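Local coordinates for protein endo-alpha-(1->5)-L-arabinanase (Bacillus licheniformis, PDB 6B7K) that probably cleaves internal alpha-1,5-arabinofuranosidic linkages in arabinan, acting as a calcium-containing endo-arabinanase of glycosyl hydrolase family 43, at residues V207-C212 with K221-R226; P74-H79 with Y96-F101. One frame throughout, in Å; residues are numbered along the deposited sequence.

The two contacts belong to different blades of the five-bladed beta-propeller characteristic of family 43 glycosidases. Contact 2 comes first along the chain and ties the loop before strand 81-87 to the end of strand 92-98; contact 1 follows, wholly after it, as the hairpin of strands 202-209 and 221-227 in another four-stranded sheet. Their centres are 23 Å apart, and their nearest atoms, about 5 Å apart, do not touch. Both border residues of the predicted active site: Ser-208 in contact 1 lies near Glu-192, the predicted proton donor, and Ser-99 in contact 2 near Ile-139, predicted to bind substrate. Separate blades thus appear to furnish different parts of one arabinan-binding region.

Contact 1. Residues V207-C212 with K221-R226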
loop_
_atom_site.group_PDB
_atom_site.type_symbol
_atom_site.label_atom_id
_atom_site.label_comp_id
_atom_site.label_asym_id
_atom_site.label_seq_id
_atom_site.Cartn_x
_atom_site.Cartn_y
_atom_site.Cartn_z
ATOM N N VAL A 207 1.755 -7.484 4.581
ATOM C CA VAL A 207 0.746 -6.715 5.303
ATOM C C VAL A 207 1.425 -5.945 6.428
ATOM O O VAL A 207 2.599 -6.152 6.740
ATOM C CB VAL A 207 -0.385 -7.597 5.882
ATOM C CG1 VAL A 207 -1.209 -8.251 4.775
ATOM C CG2 VAL A 207 0.187 -8.637 6.823
ATOM N N SER A 208 0.658 -5.054 7.047
ATOM C CA SER A 208 1.102 -4.294 8.206
ATOM C C SER A 208 0.246 -4.682 9.405
ATOM O O SER A 208 -0.983 -4.734 9.303
ATOM C CB SER A 208 1.017 -2.790 7.943
ATOM O OG SER A 208 1.838 -2.427 6.847
ATOM N N PHE A 209 0.897 -4.954 10.530
ATOM C CA PHE A 209 0.221 -5.370 11.748
ATOM C C PHE A 209 0.150 -4.223 12.750
ATOM O O PHE A 209 1.057 -3.391 12.835
ATOM C CB PHE A 209 0.937 -6.561 12.397
ATOM C CG PHE A 209 0.609 -7.892 11.775
ATOM C CD1 PHE A 209 -0.387 -8.008 10.818
ATOM C CD2 PHE A 209 1.292 -9.035 12.167
ATOM C CE1 PHE A 209 -0.686 -9.237 10.255
ATOM C CE2 PHE A 209 0.997 -10.265 11.610
ATOM C CZ PHE A 209 0.007 -10.366 10.652
ATOM N N ASP A 210 -0.953 -4.191 13.503
ATOM C CA ASP A 210 -1.120 -3.354 14.689
ATOM C C ASP A 210 -1.244 -1.865 14.359
ATOM O O ASP A 210 -1.638 -1.501 13.246
ATOM C CB ASP A 210 0.025 -3.612 15.674
ATOM C CG ASP A 210 0.221 -5.091 15.979
ATOM O OD1 ASP A 210 -0.786 -5.791 16.221
ATOM O OD2 ASP A 210 1.384 -5.554 15.975
ATOM N N SER A 211 -0.920 -0.999 15.321
ATOM C CA SER A 211 -1.319 0.407 15.288
ATOM C C SER A 211 -0.270 1.280 14.606
ATOM O O SER A 211 0.933 1.076 14.776
ATOM C CB SER A 211 -1.573 0.910 16.711
ATOM O OG SER A 211 -2.142 2.206 16.710
ATOM N N CYS A 212 -0.733 2.287 13.862
ATOM C CA CYS A 212 0.130 2.984 12.915
ATOM C C CYS A 212 0.419 4.443 13.238
ATOM O O CYS A 212 1.496 4.924 12.888
ATOM C CB CYS A 212 -0.471 2.918 11.506
ATOM S SG CYS A 212 -2.188 3.446 11.382
ATOM N N LYS A 221 4.179 -3.324 12.438
ATOM C CA LYS A 221 5.039 -4.405 11.988
ATOM C C LYS A 221 4.745 -4.712 10.528
ATOM O O LYS A 221 3.747 -4.261 9.963
ATOM C CB LYS A 221 4.854 -5.656 12.851
ATOM C CG LYS A 221 5.252 -5.461 14.298
ATOM C CD LYS A 221 4.747 -6.619 15.134
ATOM C CE LYS A 221 4.935 -6.345 16.610
ATOM N NZ LYS A 221 4.151 -5.154 17.032
ATOM N N ILE A 222 5.639 -5.484 9.917
ATOM C CA ILE A 222 5.504 -5.928 8.534
ATOM C C ILE A 222 5.585 -7.447 8.529
ATOM O O ILE A 222 6.593 -8.020 8.965
ATOM C CB ILE A 222 6.583 -5.321 7.625
ATOM C CG1 ILE A 222 6.417 -3.802 7.539
ATOM C CG2 ILE A 222 6.530 -5.950 6.241
ATOM C CD1 ILE A 222 7.505 -3.118 6.748
ATOM N N ALA A 223 4.527 -8.096 8.045
ATOM C CA ALA A 223 4.438 -9.548 8.014
ATOM C C ALA A 223 4.059 -10.006 6.614
ATOM O O ALA A 223 3.374 -9.293 5.875
ATOM C CB ALA A 223 3.414 -10.069 9.028
ATOM N N TYR A 224 4.496 -11.212 6.260
ATOM C CA TYR A 224 4.335 -11.730 4.909
ATOM C C TYR A 224 3.834 -13.167 4.942
ATOM O O TYR A 224 3.889 -13.848 5.970
ATOM C CB TYR A 224 5.652 -11.650 4.118
ATOM C CG TYR A 224 6.833 -12.289 4.812
ATOM C CD1 TYR A 224 7.575 -11.584 5.749
ATOM C CD2 TYR A 224 7.211 -13.593 4.525
ATOM C CE1 TYR A 224 8.655 -12.160 6.387
ATOM C CE2 TYR A 224 8.295 -14.177 5.157
ATOM C CZ TYR A 224 9.011 -13.455 6.089
ATOM O OH TYR A 224 10.087 -14.026 6.724
ATOM N N GLY A 225 3.341 -13.621 3.790
ATOM C CA GLY A 225 2.865 -14.983 3.640
ATOM C C GLY A 225 2.868 -15.384 2.184
ATOM O O GLY A 225 2.903 -14.535 1.288
ATOM N N ARG A 226 2.825 -16.695 1.950
ATOM C CA ARG A 226 2.904 -17.246 0.605
ATOM C C ARG A 226 1.679 -18.096 0.301
ATOM O O ARG A 226 1.043 -18.647 1.203
ATOM C CB ARG A 226 4.158 -18.109 0.416
ATOM C CG ARG A 226 4.051 -19.476 1.074
ATOM C CD ARG A 226 5.041 -20.473 0.501
ATOM N NE ARG A 226 6.411 -19.973 0.509
ATOM C CZ ARG A 226 7.479 -20.735 0.300
ATOM N NH1 ARG A 226 7.332 -22.034 0.073
ATOM N NH2 ARG A 226 8.693 -20.202 0.325
#
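The ring of Phe-209 carries the methyl of Ala-223 over one face: CB stands 3.5 Å above the ring plane, offset toward the rim, and is nearest CE2. This is a CH-pi contact, 3.9 Å from Ala-223 CB to the centroid of the Phe-209 ring, and alanine suits the place because its short side chain lets the ring lie close against the neighbouring strand. Arg-184 makes a cation-pi contact with the same ring. The other flat group, the carboxylate of Asp-210, is met at OD2 on its anti side by Lys-221 NZ, 3.0 Å away and 27° out of the carboxylate plane, in a salt bridge. The lysine chain runs extended and bends at its last torsion (chi4 62°), which turns the ammonium group toward the aspartate.

Beneath these groups lies an antiparallel hairpin. Val-207 with Ala-223 and Phe-209 with Lys-221 are hydrogen-bonded pairs, each closed by two backbone bonds, such as Val-207 N to Ala-223 O at 2.8 Å and Lys-221 N to Phe-209 O at 3.1 Å. All four side chains lie on one face of the sheet, where Val-207 CG2 also approaches Ala-223 CB. Ser-208 and Ile-222, the non-hydrogen-bonded pair between them, point to the other face; there Ser-208 OG is hydrogen-bonded to Gln-263 OE1.

Chemically, backbone bonds pair the strands, Phe-209/Ala-223 packing adds to them on one face and the salt bridge beside the connecting loop, while small Ser-208, on the other face, has its side chain about 4 Å from that of Glu-192, the predicted proton donor.

Contact 2. Residues P74-H79 with Y96-F101; sequences PNHEPH and YSVSSF
Glu-77 and Ser-99 join the loop to the end of the strand through one nearly straight backbone hydrogen bond, Glu-77 N to Ser-99 O at 3.2 Å with an angle of 171° at the hydrogen. Glu-77 then reaches along 96-101 with an extended chain, CG passing 3.6 Å from Ser-99 O, until OE2 accepts the backbone N of Phe-101 at 2.6 Å. That N-H comes from above the carboxylate plane, 39° out of it. OE1 has a weak hydrogen bond from Trp-81 NE1; a glutamate fits here because it is long enough for one oxygen to serve each donor. With the carboxylate removed, as by an alanine here, the Phe-101 N-H would probably lose its acceptor and the backbone at 100-101 become freer to move. Small Ser-100 lets its OG come within 2.7 Å of Asn-75 O.

On the other flank His-76 CB rests on Val-98 CG1 at 3.5 Å. Histidine suits this place because its ring nitrogen ND1 can also donate to Glu-77 O within 74-79, at 3.0 Å. Val-98 is a beta-branched residue suited to a strand, and its CG1, anti to the backbone N (chi1 177°), presents the methyl to the histidine.

The loop 74-79 follows helix 69-72 and leads into strand 81-87. Backbone bonds of Ser-97 with Trp-81 and of Val-98 with Ala-107 place strand 92-98 between 81-87 and 106-113, while Pro-78 bonds to Gly-43, just before strand 44-49 of another sheet.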
loop_
_atom_site.group_PDB
_atom_site.type_symbol
_atom_site.label_atom_id
_atom_site.label_comp_id
_atom_site.label_asym_id
_atom_site.label_seq_id
_atom_site.Cartn_x
_atom_site.Cartn_y
_atom_site.Cartn_z
ATOM N N PRO A 74 -18.667 11.862 1.942
ATOM C CA PRO A 74 -18.883 13.311 2.110
ATOM C C PRO A 74 -17.990 13.952 3.159
ATOM O O PRO A 74 -17.505 15.073 2.956
ATOM C CB PRO A 74 -20.364 13.393 2.506
ATOM C CG PRO A 74 -20.970 12.136 1.979
ATOM C CD PRO A 74 -19.909 11.090 2.108
ATOM N N ASN A 75 -17.755 13.272 4.282
ATOM C CA ASN A 75 -16.929 13.809 5.357
ATOM C C ASN A 75 -15.442 13.547 5.143
ATOM O O ASN A 75 -14.687 13.477 6.123
ATOM C CB ASN A 75 -17.371 13.227 6.702
ATOM C CG ASN A 75 -18.818 13.543 7.034
ATOM O OD1 ASN A 75 -19.661 12.648 7.091
ATOM N ND2 ASN A 75 -19.109 14.817 7.273
ATOM N N HIS A 76 -14.997 13.408 3.897
ATOM C CA HIS A 76 -13.635 12.955 3.653
ATOM C C HIS A 76 -12.621 14.006 4.083
ATOM O O HIS A 76 -12.840 15.211 3.931
ATOM C CB HIS A 76 -13.437 12.602 2.176
ATOM C CG HIS A 76 -13.404 13.782 1.255
ATOM N ND1 HIS A 76 -12.284 14.566 1.085
ATOM C CD2 HIS A 76 -14.348 14.293 0.429
ATOM C CE1 HIS A 76 -12.543 15.519 0.207
ATOM N NE2 HIS A 76 -13.789 15.376 -0.206
ATOM N N GLU A 77 -11.508 13.533 4.637
ATOM C CA GLU A 77 -10.428 14.418 5.025
ATOM C C GLU A 77 -9.798 15.043 3.782
ATOM O O GLU A 77 -9.772 14.422 2.717
ATOM C CB GLU A 77 -9.374 13.649 5.818
ATOM C CG GLU A 77 -9.926 12.881 7.008
ATOM C CD GLU A 77 -8.902 11.950 7.625
ATOM O OE1 GLU A 77 -7.773 11.872 7.098
ATOM O OE2 GLU A 77 -9.226 11.292 8.634
ATOM N N PRO A 78 -9.285 16.273 3.892
ATOM C CA PRO A 78 -8.754 16.946 2.693
ATOM C C PRO A 78 -7.614 16.193 2.031
ATOM O O PRO A 78 -7.513 16.200 0.799
ATOM C CB PRO A 78 -8.301 18.313 3.230
ATOM C CG PRO A 78 -8.092 18.101 4.693
ATOM C CD PRO A 78 -9.121 17.093 5.104
ATOM N N HIS A 79 -6.761 15.530 2.806
ATOM C CA HIS A 79 -5.692 14.721 2.245
ATOM C C HIS A 79 -6.188 13.303 1.986
ATOM O O HIS A 79 -6.959 12.746 2.774
ATOM C CB HIS A 79 -4.484 14.692 3.183
ATOM C CG HIS A 79 -4.763 14.055 4.509
ATOM N ND1 HIS A 79 -5.512 14.673 5.487
ATOM C CD2 HIS A 79 -4.390 12.859 5.019
ATOM C CE1 HIS A 79 -5.590 13.883 6.543
ATOM N NE2 HIS A 79 -4.918 12.775 6.286
ATOM N N TYR A 96 -6.025 5.155 -5.010
ATOM C CA TYR A 96 -5.930 6.012 -3.837
ATOM C C TYR A 96 -7.197 5.863 -3.010
ATOM O O TYR A 96 -8.222 5.371 -3.491
ATOM C CB TYR A 96 -5.710 7.481 -4.224
ATOM C CG TYR A 96 -6.783 8.043 -5.134
ATOM C CD1 TYR A 96 -6.715 7.865 -6.510
ATOM C CD2 TYR A 96 -7.862 8.753 -4.619
ATOM C CE1 TYR A 96 -7.690 8.375 -7.347
ATOM C CE2 TYR A 96 -8.843 9.265 -5.451
ATOM C CZ TYR A 96 -8.751 9.072 -6.813
ATOM O OH TYR A 96 -9.717 9.577 -7.651
ATOM N N SER A 97 -7.121 6.305 -1.757
ATOM C CA SER A 97 -8.214 6.157 -0.809
ATOM C C SER A 97 -8.835 7.509 -0.483
ATOM O O SER A 97 -8.160 8.542 -0.484
ATOM C CB SER A 97 -7.735 5.489 0.484
ATOM O OG SER A 97 -7.010 4.304 0.205
ATOM N N VAL A 98 -10.134 7.484 -0.200
ATOM C CA VAL A 98 -10.891 8.647 0.249
ATOM C C VAL A 98 -11.689 8.198 1.467
ATOM O O VAL A 98 -12.578 7.344 1.347
ATOM C CB VAL A 98 -11.817 9.190 -0.847
ATOM C CG1 VAL A 98 -12.638 10.347 -0.325
ATOM C CG2 VAL A 98 -11.008 9.613 -2.062
ATOM N N SER A 99 -11.375 8.752 2.637
ATOM C CA SER A 99 -11.954 8.250 3.881
ATOM C C SER A 99 -11.731 9.264 5.000
ATOM O O SER A 99 -11.164 10.342 4.793
ATOM C CB SER A 99 -11.354 6.892 4.252
ATOM O OG SER A 99 -11.836 6.447 5.507
ATOM N N SER A 100 -12.203 8.902 6.193
ATOM C CA SER A 100 -11.918 9.597 7.439
ATOM C C SER A 100 -11.288 8.604 8.407
ATOM O O SER A 100 -11.551 7.400 8.331
ATOM C CB SER A 100 -13.190 10.194 8.059
ATOM O OG SER A 100 -13.795 11.129 7.184
ATOM N N PHE A 101 -10.444 9.102 9.308
ATOM C CA PHE A 101 -9.686 8.201 10.167
ATOM C C PHE A 101 -10.600 7.481 11.149
ATOM O O PHE A 101 -11.561 8.054 11.668
ATOM C CB PHE A 101 -8.595 8.949 10.930
ATOM C CG PHE A 101 -7.608 8.038 11.607
ATOM C CD1 PHE A 101 -6.646 7.373 10.866
ATOM C CD2 PHE A 101 -7.648 7.839 12.975
ATOM C CE1 PHE A 101 -5.742 6.528 11.476
ATOM C CE2 PHE A 101 -6.743 6.995 13.592
ATOM C CZ PHE A 101 -5.788 6.340 12.841
#